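A-adding tRNA nucleotidyltransferase (Aquifex aeolicus, PDB 4WBY) adds the terminal adenosine to tRNAs ending in CC, using ATP and magnesium to complete the CCA 3' end, with very weak CMP incorporation. Local coordinates at residues K59-R64 and A78-G83; R172-L177 and L223-K228; V256-L261 and Y355-R360; L273-L278 and K288-E293. All blocks are in the same frame, centred on the assembly; numbering follows the deposited sequence.

How the contacts relate
This chain is the C-terminal, nucleotidyltransferase part of a longer protein. From its N terminus, contact 1 closes a short loop of 13 residues within the head, laying helix 54-65 on its sheet. Contact 2 follows, spans 45 residues and joins helix 165-177, which carries ATP-binding residues, to helix 219-228. Contact 3 opens next and closes 93 residues later, bringing helices 243-262 and 349-359 together; the short helical hairpin of contact 4 forms entirely within that span. No loops cross. Contact 4 bridges its neighbours: Leu-278 and Tyr-274 pack on Leu-223 of contact 2, and Leu-273 meets Val-256 of contact 3. Contact 1 stands apart, its nearest atoms about 16 Å from those of contact 2.

Contact 1 (K59-R64 and A78-G83); sequences KELARR and AHLKIG
Leu-61, Ala-62, Leu-80 and Ile-82 join a helix to a strand of the head-domain sheet entirely through hydrocarbon. Leu-61 can be followed outward. Its CB leaves the helix toward the strand, and with CG anti to the backbone N (chi1 -178°) the branch point itself reaches Ile-82, CG lying 4.1 Å from Ile-82 CD1. Of the two methyls, CD2 does the touching: it is 4.1 Å from Ile-82 CD1 and, on the Leu-80 side, 4.2 Å from Leu-80 CD1. The Ile-82 side chain passes Leu-61 at a slant and presents the end of its longer branch. Ala-62, one residue on, has only CB to offer, and that methyl lies 4.0 Å from Leu-80 CD1; a short residue suits this point because the backbones come nearest here, with Ala-62 CA 7.1 Å from Leu-80 CA. Leu-80 CD1 is shared between Leu-61 and Ala-62. The helix's other flank is polar: Glu-60 OE2 accepts from Arg-64 NE at 2.6 Å and from Arg-63 NH2 at 2.7 Å, a salt-bridge network that suits a more exposed surface. Helix 54-65 belongs to a beta-alpha-beta crossover from strand 45-51 to the parallel strand 69-72, with strands 85-91 and 77-82 lying between them. It runs at 23° to strand 77-82, while Leu-87 and Phe-89 of strand 85-91 extend the apolar floor and helix 7-22 closes in alongside through Glu-15 and Ile-12.

Contact 2 (R172-L177 and L223-K228); sequences RFAGRL and LELYRK. With SO4 (sulfate ion), chain D.
The ATP-binding helix 165-177, probably part of the neck of this class II tRNA nucleotidyltransferase, rests Ala-174 and Gly-175 against Leu-225 of helix 219-228. The Leu-225 side chain points at the ATP-site helix and touches it with one methyl: CD1 is 3.8 Å from Ala-174 CB. Small residues suit this face, since they let the leucine come right up to the helix backbone. The other side of helix 165-177 holds ATP-binding Arg-172 and Arg-176, which with Arg-35 grip a sulfate that probably came from the crystallisation liquor; its place is consistent with a site for phosphate groups of the nucleotide. Arg-176 holds sulfate O2 with both NH1 at 2.9 Å and NH2 at 3.0 Å, while Arg-172 NH1 makes a nearly straight bond (173°) to O3. Phe-173 packs beside them, its CD1 lying over one guanidinium face of Arg-176, toward the rim. Glu-209 and Glu-216 add carboxylate partners to Arg-172 NE and Arg-176 NH2 and would help balance the gathered charge. Across the helix, where Gly-175 carries no side chain, Leu-225 CD1 comes within 3.5 Å of Gly-175 N.

Contact 3 (V256-L261 and Y355-R360); sequences VDWHAL and YLEKLR
Trp-258 holds CG anti to its backbone N (chi1 169°), which swings the indole away from helix 243-262 and toward Leu-356 and Glu-357 of helix 349-359. Those two residues turn CG beside their own backbone N, with chi1 of -76° for Leu-356 and -67° for Glu-357; Glu-357, extended beyond CG, carries its carboxylate to the indole. The contact belongs to the all-helical C-terminal part of this fragment, probably its body or tail, away from the ATP and magnesium sites. Both partners come at the rim of the six-membered ring, close to its plane. Leu-356 CD1 lies against the CH2-CZ3 side of the ring, 3.9 Å from Trp-258 CH2 and 4.0 Å from Trp-258 CZ3. Farther round the rim, Glu-357 OE2 lies 3.8 Å from Trp-258 CZ2, a van der Waals approach of oxygen to the weakly positive edge of an aromatic ring. The other carboxylate oxygen, OE1, is held by a salt bridge to Lys-353, a residue that also packs on Trp-258. Tryptophan suits a gap of this width because its long flat ring bridges two helices whose backbones stay well apart; Phe-263 adds an edge-to-face partner. Helix 349-359 has a wide pi-type turn here, in which Arg-360 N bonds Tyr-355 O at 3.0 Å. Arg-360 runs back, extended, over Leu-356, whose CD2 sits 3.9 Å from the guanidinium plane, over its centre. Arg-360 NH2 forms a salt bridge with Glu-266, and Arg-360 NE donates to a lone pair of Leu-356 O at 2.8 Å.

Contact 4 (L273-L278 and K288-E293); sequences LYLLIL and KHFLEE
Leu-275 and Leu-276 form two bumps on one helix, and Leu-291 pushes its forked end into the hollow between them from the other. Each prong of Leu-291 finds its own partner: CD2 lies 3.9 Å from Leu-275 CD2, and CD1 lies 3.9 Å from Leu-276 CD2. The approaches differ. Leu-275 and Leu-291 lie alongside each other, pointing opposite ways, whereas Leu-276 meets Leu-291 nearly at a right angle. Phe-290 supplies a second bump, and here the fork belongs to the leucine: the two methyls of Leu-275 sit about the ring corner, CD1 and CD2 each 4.0 Å from Phe-290 CE2. Leu-275 CD2 thus touches both Phe-290 and Leu-291. Both Leu-275 and Phe-290 place CG anti to the backbone N, with chi1 of -167° and 177°, and so lean their bulk across the gap; Leu-276 and Leu-291 leave their helices more obliquely, yet their ends still come across. Long branched residues and a ring suit this place because the helices are widely spaced: the segment axes pass 11.7 Å apart, and the closest CA atoms, those of Leu-276 and Leu-291, are separated by 9.0 Å. On a solvent-facing side of the second helix, Lys-288 NZ bridges to Glu-292 OE2 at 3.0 Å. Helices 271-278 and 284-293 make a roughly antiparallel hairpin, the segments running at 150° to each other. Tyr-304 of helix 298-309 packs on both Leu-276 and Leu-291, while helices 243-262 and 336-342 pack against Leu-273 and Ile-277 of helix 271-278.

Contact 1 (K59-R64 and A78-G83)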
# COMPACT_ATOMS: atom_id res chain seq x y z
N LYS A 59 3.76 19.54 -22.46
CA LYS A 59 3.97 19.21 -23.87
C LYS A 59 5.28 19.81 -24.38
O LYS A 59 5.98 19.20 -25.19
CB LYS A 59 2.78 19.69 -24.72
CG LYS A 59 1.54 18.82 -24.55
CD LYS A 59 0.31 19.43 -25.20
CE LYS A 59 0.47 19.60 -26.70
NZ LYS A 59 -0.80 20.11 -27.29
N GLU A 60 5.62 21.00 -23.90
CA GLU A 60 6.87 21.63 -24.32
C GLU A 60 8.09 20.92 -23.73
O GLU A 60 9.08 20.70 -24.42
CB GLU A 60 6.87 23.11 -23.96
CG GLU A 60 8.19 23.83 -24.26
CD GLU A 60 8.55 23.85 -25.74
OE1 GLU A 60 7.66 23.63 -26.59
OE2 GLU A 60 9.74 24.09 -26.06
N LEU A 61 8.02 20.58 -22.45
CA LEU A 61 9.09 19.80 -21.84
C LEU A 61 9.27 18.47 -22.58
O LEU A 61 10.40 18.06 -22.87
CB LEU A 61 8.79 19.54 -20.35
CG LEU A 61 9.86 18.77 -19.58
CD1 LEU A 61 11.15 19.59 -19.44
CD2 LEU A 61 9.34 18.31 -18.20
N ALA A 62 8.17 17.82 -22.91
CA ALA A 62 8.22 16.54 -23.62
C ALA A 62 8.85 16.68 -25.00
O ALA A 62 9.63 15.83 -25.42
CB ALA A 62 6.83 15.96 -23.73
N ARG A 63 8.49 17.75 -25.71
CA ARG A 63 9.05 18.02 -27.03
C ARG A 63 10.57 18.17 -26.95
O ARG A 63 11.32 17.60 -27.76
CB ARG A 63 8.42 19.28 -27.62
CG ARG A 63 8.91 19.61 -29.02
CD ARG A 63 8.47 21.00 -29.47
NE ARG A 63 9.19 22.06 -28.75
CZ ARG A 63 10.41 22.46 -29.06
NH1 ARG A 63 11.06 21.91 -30.08
NH2 ARG A 63 11.00 23.42 -28.36
N ARG A 64 11.03 18.92 -25.96
CA ARG A 64 12.46 19.15 -25.83
C ARG A 64 13.22 17.87 -25.50
O ARG A 64 14.37 17.70 -25.92
CB ARG A 64 12.73 20.20 -24.76
CG ARG A 64 12.17 21.55 -25.15
CD ARG A 64 12.53 22.61 -24.14
NE ARG A 64 11.82 23.85 -24.44
CZ ARG A 64 12.07 25.02 -23.86
NH1 ARG A 64 13.02 25.13 -22.94
NH2 ARG A 64 11.37 26.09 -24.20
N ALA A 78 -1.21 16.35 -17.24
CA ALA A 78 -0.45 15.59 -18.23
C ALA A 78 0.63 14.77 -17.55
O ALA A 78 1.17 15.17 -16.52
CB ALA A 78 0.15 16.51 -19.29
N HIS A 79 0.96 13.63 -18.14
CA HIS A 79 1.98 12.74 -17.61
C HIS A 79 3.01 12.43 -18.68
O HIS A 79 2.67 12.30 -19.86
CB HIS A 79 1.36 11.44 -17.08
CG HIS A 79 0.34 11.65 -16.01
ND1 HIS A 79 -0.94 12.08 -16.27
CD2 HIS A 79 0.41 11.48 -14.67
CE1 HIS A 79 -1.62 12.17 -15.14
NE2 HIS A 79 -0.82 11.81 -14.15
N LEU A 80 4.27 12.34 -18.26
CA LEU A 80 5.35 11.90 -19.15
C LEU A 80 6.47 11.30 -18.32
O LEU A 80 6.51 11.46 -17.10
CB LEU A 80 5.87 13.05 -20.02
CG LEU A 80 6.42 14.25 -19.25
CD1 LEU A 80 7.61 14.88 -19.96
CD2 LEU A 80 5.33 15.29 -19.05
N LYS A 81 7.36 10.58 -18.99
CA LYS A 81 8.49 9.96 -18.33
C LYS A 81 9.76 10.41 -19.03
O LYS A 81 9.83 10.40 -20.26
CB LYS A 81 8.36 8.43 -18.36
CG LYS A 81 9.41 7.70 -17.52
CD LYS A 81 9.14 6.20 -17.45
CE LYS A 81 10.16 5.50 -16.56
NZ LYS A 81 9.88 4.04 -16.41
N ILE A 82 10.75 10.83 -18.26
CA ILE A 82 12.05 11.18 -18.81
C ILE A 82 13.10 10.36 -18.07
O ILE A 82 13.31 10.54 -16.87
CB ILE A 82 12.35 12.69 -18.67
CG1 ILE A 82 11.33 13.51 -19.46
CG2 ILE A 82 13.75 13.00 -19.18
CD1 ILE A 82 11.46 15.02 -19.26
N GLY A 83 13.74 9.44 -18.78
CA GLY A 83 14.64 8.49 -18.13
C GLY A 83 13.87 7.75 -17.05
O GLY A 83 12.79 7.22 -17.29

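Contact 2 (R172-L177 and L223-K228)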
# COMPACT_ATOMS: atom_id res chain seq x y z
N ARG A 172 -3.58 5.44 7.59
CA ARG A 172 -2.48 4.92 6.77
C ARG A 172 -1.20 5.75 6.99
O ARG A 172 -0.13 5.18 7.23
CB ARG A 172 -2.83 4.89 5.28
CG ARG A 172 -1.62 4.54 4.40
CD ARG A 172 -2.04 4.01 3.03
NE ARG A 172 -2.85 4.95 2.25
CZ ARG A 172 -2.37 5.87 1.42
NH1 ARG A 172 -1.06 5.99 1.25
NH2 ARG A 172 -3.20 6.65 0.75
N PHE A 173 -1.31 7.07 6.94
CA PHE A 173 -0.12 7.89 7.14
C PHE A 173 0.37 7.82 8.59
O PHE A 173 1.58 7.77 8.82
CB PHE A 173 -0.36 9.34 6.72
CG PHE A 173 -0.55 9.49 5.23
CD1 PHE A 173 0.44 9.08 4.35
CD2 PHE A 173 -1.72 10.02 4.71
CE1 PHE A 173 0.27 9.21 2.97
CE2 PHE A 173 -1.89 10.15 3.34
CZ PHE A 173 -0.89 9.74 2.47
N ALA A 174 -0.56 7.80 9.55
CA ALA A 174 -0.15 7.68 10.95
C ALA A 174 0.64 6.38 11.18
O ALA A 174 1.70 6.39 11.81
CB ALA A 174 -1.36 7.75 11.90
N GLY A 175 0.14 5.27 10.64
CA GLY A 175 0.81 4.00 10.82
C GLY A 175 2.12 3.91 10.05
O GLY A 175 3.12 3.39 10.56
N ARG A 176 2.12 4.40 8.81
CA ARG A 176 3.35 4.41 8.01
C ARG A 176 4.48 5.14 8.72
O ARG A 176 5.61 4.67 8.75
CB ARG A 176 3.11 5.07 6.65
CG ARG A 176 4.38 5.23 5.83
CD ARG A 176 4.23 6.18 4.65
NE ARG A 176 3.31 5.66 3.65
CZ ARG A 176 2.99 6.30 2.53
NH1 ARG A 176 3.51 7.50 2.28
NH2 ARG A 176 2.14 5.75 1.67
N LEU A 177 4.15 6.29 9.30
CA LEU A 177 5.16 7.21 9.80
C LEU A 177 5.36 7.14 11.30
O LEU A 177 6.23 7.83 11.84
CB LEU A 177 4.80 8.65 9.41
CG LEU A 177 4.64 8.91 7.91
CD1 LEU A 177 4.07 10.30 7.67
CD2 LEU A 177 5.97 8.73 7.17
N LEU A 223 -3.60 -1.46 10.75
CA LEU A 223 -4.74 -2.25 11.22
C LEU A 223 -5.04 -2.00 12.69
O LEU A 223 -6.21 -1.98 13.09
CB LEU A 223 -4.50 -3.75 10.99
CG LEU A 223 -4.57 -4.17 9.52
CD1 LEU A 223 -4.19 -5.65 9.36
CD2 LEU A 223 -5.94 -3.89 8.92
N GLU A 224 -4.01 -1.82 13.52
CA GLU A 224 -4.25 -1.48 14.92
C GLU A 224 -4.98 -0.14 15.06
O GLU A 224 -5.83 0.03 15.93
CB GLU A 224 -2.95 -1.44 15.72
CG GLU A 224 -2.39 -2.82 16.08
CD GLU A 224 -3.06 -3.43 17.31
OE1 GLU A 224 -4.20 -3.05 17.65
OE2 GLU A 224 -2.42 -4.30 17.94
N LEU A 225 -4.64 0.82 14.19
CA LEU A 225 -5.35 2.09 14.18
C LEU A 225 -6.78 1.90 13.67
O LEU A 225 -7.72 2.50 14.20
CB LEU A 225 -4.60 3.13 13.33
CG LEU A 225 -3.26 3.57 13.92
CD1 LEU A 225 -2.40 4.28 12.90
CD2 LEU A 225 -3.47 4.46 15.15
N TYR A 226 -6.96 1.07 12.64
CA TYR A 226 -8.30 0.74 12.18
C TYR A 226 -9.14 0.19 13.34
O TYR A 226 -10.32 0.53 13.50
CB TYR A 226 -8.28 -0.31 11.07
CG TYR A 226 -7.98 0.13 9.65
CD1 TYR A 226 -7.43 1.37 9.36
CD2 TYR A 226 -8.26 -0.73 8.60
CE1 TYR A 226 -7.16 1.74 8.03
CE2 TYR A 226 -8.00 -0.38 7.30
CZ TYR A 226 -7.45 0.84 7.01
OH TYR A 226 -7.23 1.14 5.69
N ARG A 227 -8.53 -0.69 14.13
CA ARG A 227 -9.20 -1.28 15.28
C ARG A 227 -9.55 -0.21 16.32
O ARG A 227 -10.69 -0.12 16.78
CB ARG A 227 -8.33 -2.37 15.90
CG ARG A 227 -9.01 -3.16 17.01
CD ARG A 227 -8.18 -4.36 17.42
NE ARG A 227 -6.99 -3.98 18.18
CZ ARG A 227 -6.94 -3.91 19.51
NH1 ARG A 227 -8.03 -4.16 20.23
NH2 ARG A 227 -5.81 -3.56 20.12
N LYS A 228 -8.57 0.62 16.67
CA LYS A 228 -8.76 1.67 17.66
C LYS A 228 -9.93 2.60 17.32
O LYS A 228 -10.70 2.98 18.21
CB LYS A 228 -7.48 2.50 17.81
CG LYS A 228 -7.57 3.64 18.81
CD LYS A 228 -6.22 4.32 18.98
CE LYS A 228 -6.30 5.51 19.92
NZ LYS A 228 -4.96 6.03 20.31
S SO4 D . 1.18 8.72 -1.06
O1 SO4 D . 1.36 10.16 -0.83
O2 SO4 D . 2.23 8.01 -0.32
O3 SO4 D . -0.14 8.27 -0.62
O4 SO4 D . 1.36 8.45 -2.48

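Contact 3 (V256-L261 and Y355-R360)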
# COMPACT_ATOMS: atom_id res chain seq x y z
N VAL A 256 5.85 -13.88 8.29
CA VAL A 256 6.13 -13.12 7.08
C VAL A 256 7.54 -12.54 7.08
O VAL A 256 8.24 -12.57 6.06
CB VAL A 256 5.09 -11.99 6.90
CG1 VAL A 256 5.61 -10.90 5.96
CG2 VAL A 256 3.77 -12.56 6.42
N ASP A 257 7.96 -12.01 8.22
CA ASP A 257 9.30 -11.43 8.33
C ASP A 257 10.35 -12.52 8.13
O ASP A 257 11.37 -12.31 7.46
CB ASP A 257 9.49 -10.74 9.68
CG ASP A 257 8.70 -9.44 9.80
OD1 ASP A 257 8.22 -8.92 8.76
OD2 ASP A 257 8.56 -8.93 10.93
N TRP A 258 10.08 -13.70 8.69
CA TRP A 258 10.98 -14.84 8.51
C TRP A 258 11.05 -15.25 7.04
O TRP A 258 12.14 -15.44 6.49
CB TRP A 258 10.53 -16.01 9.38
CG TRP A 258 11.23 -17.30 9.07
CD1 TRP A 258 12.43 -17.72 9.56
CD2 TRP A 258 10.76 -18.35 8.20
NE1 TRP A 258 12.75 -18.96 9.05
CE2 TRP A 258 11.74 -19.36 8.21
CE3 TRP A 258 9.62 -18.52 7.42
CZ2 TRP A 258 11.61 -20.54 7.47
CZ3 TRP A 258 9.49 -19.69 6.68
CH2 TRP A 258 10.48 -20.68 6.71
N HIS A 259 9.90 -15.39 6.41
CA HIS A 259 9.87 -15.84 5.02
C HIS A 259 10.57 -14.84 4.10
O HIS A 259 11.33 -15.23 3.22
CB HIS A 259 8.43 -16.05 4.54
CG HIS A 259 8.35 -16.57 3.14
ND1 HIS A 259 8.09 -15.75 2.06
CD2 HIS A 259 8.54 -17.81 2.64
CE1 HIS A 259 8.10 -16.47 0.96
NE2 HIS A 259 8.37 -17.72 1.28
N ALA A 260 10.32 -13.55 4.32
CA ALA A 260 10.90 -12.52 3.46
C ALA A 260 12.42 -12.49 3.60
O ALA A 260 13.14 -12.21 2.63
CB ALA A 260 10.31 -11.15 3.80
N LEU A 261 12.91 -12.79 4.80
CA LEU A 261 14.34 -12.79 5.07
C LEU A 261 15.01 -14.02 4.48
O LEU A 261 16.05 -13.92 3.82
CB LEU A 261 14.58 -12.74 6.58
CG LEU A 261 16.03 -12.76 7.07
CD1 LEU A 261 16.76 -11.52 6.58
CD2 LEU A 261 16.08 -12.85 8.59
N TYR A 355 9.68 -28.55 5.09
CA TYR A 355 9.34 -28.63 3.68
C TYR A 355 10.06 -27.54 2.88
O TYR A 355 10.64 -27.81 1.84
CB TYR A 355 7.84 -28.51 3.46
CG TYR A 355 7.49 -28.43 1.99
CD1 TYR A 355 7.48 -29.56 1.20
CD2 TYR A 355 7.18 -27.21 1.40
CE1 TYR A 355 7.18 -29.49 -0.14
CE2 TYR A 355 6.88 -27.12 0.06
CZ TYR A 355 6.87 -28.27 -0.71
OH TYR A 355 6.57 -28.21 -2.05
N LEU A 356 10.00 -26.32 3.39
CA LEU A 356 10.56 -25.16 2.69
C LEU A 356 12.07 -25.18 2.63
O LEU A 356 12.67 -24.83 1.62
CB LEU A 356 10.08 -23.86 3.34
CG LEU A 356 8.65 -23.44 3.04
CD1 LEU A 356 8.27 -22.22 3.85
CD2 LEU A 356 8.48 -23.17 1.55
N GLU A 357 12.70 -25.61 3.72
CA GLU A 357 14.15 -25.56 3.83
C GLU A 357 14.84 -26.81 3.29
O GLU A 357 15.96 -26.72 2.79
CB GLU A 357 14.56 -25.32 5.29
CG GLU A 357 14.17 -23.95 5.83
CD GLU A 357 14.60 -23.75 7.27
OE1 GLU A 357 14.70 -24.76 8.00
OE2 GLU A 357 14.82 -22.59 7.67
N LYS A 358 14.18 -27.96 3.38
CA LYS A 358 14.83 -29.23 3.04
C LYS A 358 14.09 -30.09 2.01
O LYS A 358 14.66 -30.47 0.98
CB LYS A 358 15.05 -30.06 4.30
CG LYS A 358 15.93 -29.40 5.36
CD LYS A 358 17.36 -29.25 4.88
CE LYS A 358 18.24 -28.65 5.97
NZ LYS A 358 19.64 -28.47 5.51
N LEU A 359 12.83 -30.41 2.30
CA LEU A 359 12.11 -31.44 1.55
C LEU A 359 11.89 -31.10 0.07
O LEU A 359 12.04 -31.96 -0.80
CB LEU A 359 10.76 -31.73 2.21
CG LEU A 359 10.82 -32.15 3.68
CD1 LEU A 359 9.44 -32.59 4.16
CD2 LEU A 359 11.84 -33.26 3.88
N ARG A 360 11.53 -29.85 -0.21
CA ARG A 360 11.23 -29.44 -1.58
C ARG A 360 12.49 -29.35 -2.44
O ARG A 360 12.40 -29.28 -3.67
CB ARG A 360 10.50 -28.10 -1.59
CG ARG A 360 11.36 -26.93 -1.15
CD ARG A 360 10.62 -25.61 -1.35
NE ARG A 360 11.40 -24.47 -0.86
CZ ARG A 360 11.24 -23.23 -1.30
NH1 ARG A 360 10.34 -22.97 -2.24
NH2 ARG A 360 11.99 -22.25 -0.81

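Contact 4 (L273-L278 and K288-E293)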
# COMPACT_ATOMS: atom_id res chain seq x y z
N LEU A 273 -2.32 -11.54 3.10
CA LEU A 273 -2.42 -12.55 4.15
C LEU A 273 -3.03 -11.99 5.43
O LEU A 273 -3.80 -12.66 6.10
CB LEU A 273 -1.05 -13.15 4.47
CG LEU A 273 -0.33 -13.89 3.34
CD1 LEU A 273 0.97 -14.48 3.86
CD2 LEU A 273 -1.22 -14.97 2.77
N TYR A 274 -2.66 -10.76 5.78
CA TYR A 274 -3.28 -10.10 6.92
C TYR A 274 -4.76 -9.95 6.69
O TYR A 274 -5.57 -10.18 7.58
CB TYR A 274 -2.66 -8.73 7.17
CG TYR A 274 -1.25 -8.75 7.70
CD1 TYR A 274 -0.99 -8.87 9.06
CD2 TYR A 274 -0.17 -8.64 6.83
CE1 TYR A 274 0.30 -8.88 9.54
CE2 TYR A 274 1.13 -8.65 7.31
CZ TYR A 274 1.36 -8.76 8.66
OH TYR A 274 2.65 -8.77 9.13
N LEU A 275 -5.12 -9.56 5.47
CA LEU A 275 -6.52 -9.38 5.12
C LEU A 275 -7.30 -10.70 5.25
O LEU A 275 -8.41 -10.72 5.77
CB LEU A 275 -6.65 -8.83 3.70
CG LEU A 275 -8.04 -8.32 3.36
CD1 LEU A 275 -8.32 -7.02 4.12
CD2 LEU A 275 -8.16 -8.12 1.86
N LEU A 276 -6.70 -11.79 4.77
CA LEU A 276 -7.34 -13.10 4.89
C LEU A 276 -7.59 -13.49 6.34
O LEU A 276 -8.66 -14.01 6.66
CB LEU A 276 -6.50 -14.19 4.22
CG LEU A 276 -6.39 -14.08 2.70
CD1 LEU A 276 -5.58 -15.24 2.14
CD2 LEU A 276 -7.77 -14.05 2.05
N ILE A 277 -6.62 -13.24 7.21
CA ILE A 277 -6.81 -13.50 8.64
C ILE A 277 -7.92 -12.59 9.20
O ILE A 277 -8.78 -13.06 9.96
CB ILE A 277 -5.50 -13.29 9.43
CG1 ILE A 277 -4.46 -14.35 9.04
CG2 ILE A 277 -5.76 -13.33 10.93
CD1 ILE A 277 -4.96 -15.79 9.13
N LEU A 278 -7.90 -11.32 8.82
CA LEU A 278 -8.93 -10.37 9.26
C LEU A 278 -10.36 -10.80 8.96
O LEU A 278 -11.26 -10.61 9.78
CB LEU A 278 -8.70 -9.01 8.60
CG LEU A 278 -7.96 -7.89 9.31
CD1 LEU A 278 -7.96 -6.72 8.37
CD2 LEU A 278 -8.63 -7.55 10.63
N LYS A 288 -15.79 -14.05 0.04
CA LYS A 288 -15.54 -14.19 -1.39
C LYS A 288 -15.90 -12.91 -2.13
O LYS A 288 -15.12 -12.41 -2.94
CB LYS A 288 -16.35 -15.38 -1.95
CG LYS A 288 -16.31 -15.55 -3.46
CD LYS A 288 -17.10 -16.79 -3.90
CE LYS A 288 -17.12 -16.95 -5.41
NZ LYS A 288 -17.98 -15.93 -6.07
N HIS A 289 -17.08 -12.37 -1.82
CA HIS A 289 -17.54 -11.13 -2.44
C HIS A 289 -16.64 -9.94 -2.11
O HIS A 289 -16.36 -9.11 -2.98
CB HIS A 289 -18.98 -10.81 -2.00
CG HIS A 289 -19.50 -9.52 -2.55
ND1 HIS A 289 -19.96 -9.39 -3.84
CD2 HIS A 289 -19.62 -8.29 -1.99
CE1 HIS A 289 -20.35 -8.15 -4.05
NE2 HIS A 289 -20.15 -7.46 -2.94
N PHE A 290 -16.19 -9.86 -0.87
CA PHE A 290 -15.31 -8.76 -0.45
C PHE A 290 -13.98 -8.83 -1.21
O PHE A 290 -13.48 -7.82 -1.70
CB PHE A 290 -15.06 -8.79 1.06
CG PHE A 290 -14.11 -7.73 1.53
CD1 PHE A 290 -14.46 -6.39 1.47
CD2 PHE A 290 -12.86 -8.06 2.03
CE1 PHE A 290 -13.59 -5.41 1.90
CE2 PHE A 290 -11.98 -7.08 2.47
CZ PHE A 290 -12.34 -5.76 2.40
N LEU A 291 -13.43 -10.03 -1.35
CA LEU A 291 -12.16 -10.15 -2.07
C LEU A 291 -12.34 -9.80 -3.54
O LEU A 291 -11.45 -9.22 -4.15
CB LEU A 291 -11.56 -11.55 -1.91
CG LEU A 291 -11.09 -11.88 -0.49
CD1 LEU A 291 -10.64 -13.34 -0.42
CD2 LEU A 291 -9.98 -10.96 -0.02
N GLU A 292 -13.49 -10.14 -4.11
CA GLU A 292 -13.78 -9.75 -5.49
C GLU A 292 -13.92 -8.22 -5.60
O GLU A 292 -13.46 -7.61 -6.57
CB GLU A 292 -15.03 -10.47 -6.00
CG GLU A 292 -14.79 -11.96 -6.20
CD GLU A 292 -16.03 -12.74 -6.59
OE1 GLU A 292 -17.14 -12.16 -6.57
OE2 GLU A 292 -15.89 -13.93 -6.91
N GLU A 293 -14.55 -7.62 -4.61
CA GLU A 293 -14.68 -6.17 -4.55
C GLU A 293 -13.31 -5.49 -4.46
O GLU A 293 -13.08 -4.41 -5.01
CB GLU A 293 -15.55 -5.78 -3.36
CG GLU A 293 -15.86 -4.32 -3.25
CD GLU A 293 -17.00 -4.06 -2.31
OE1 GLU A 293 -17.17 -4.83 -1.34
OE2 GLU A 293 -17.75 -3.09 -2.55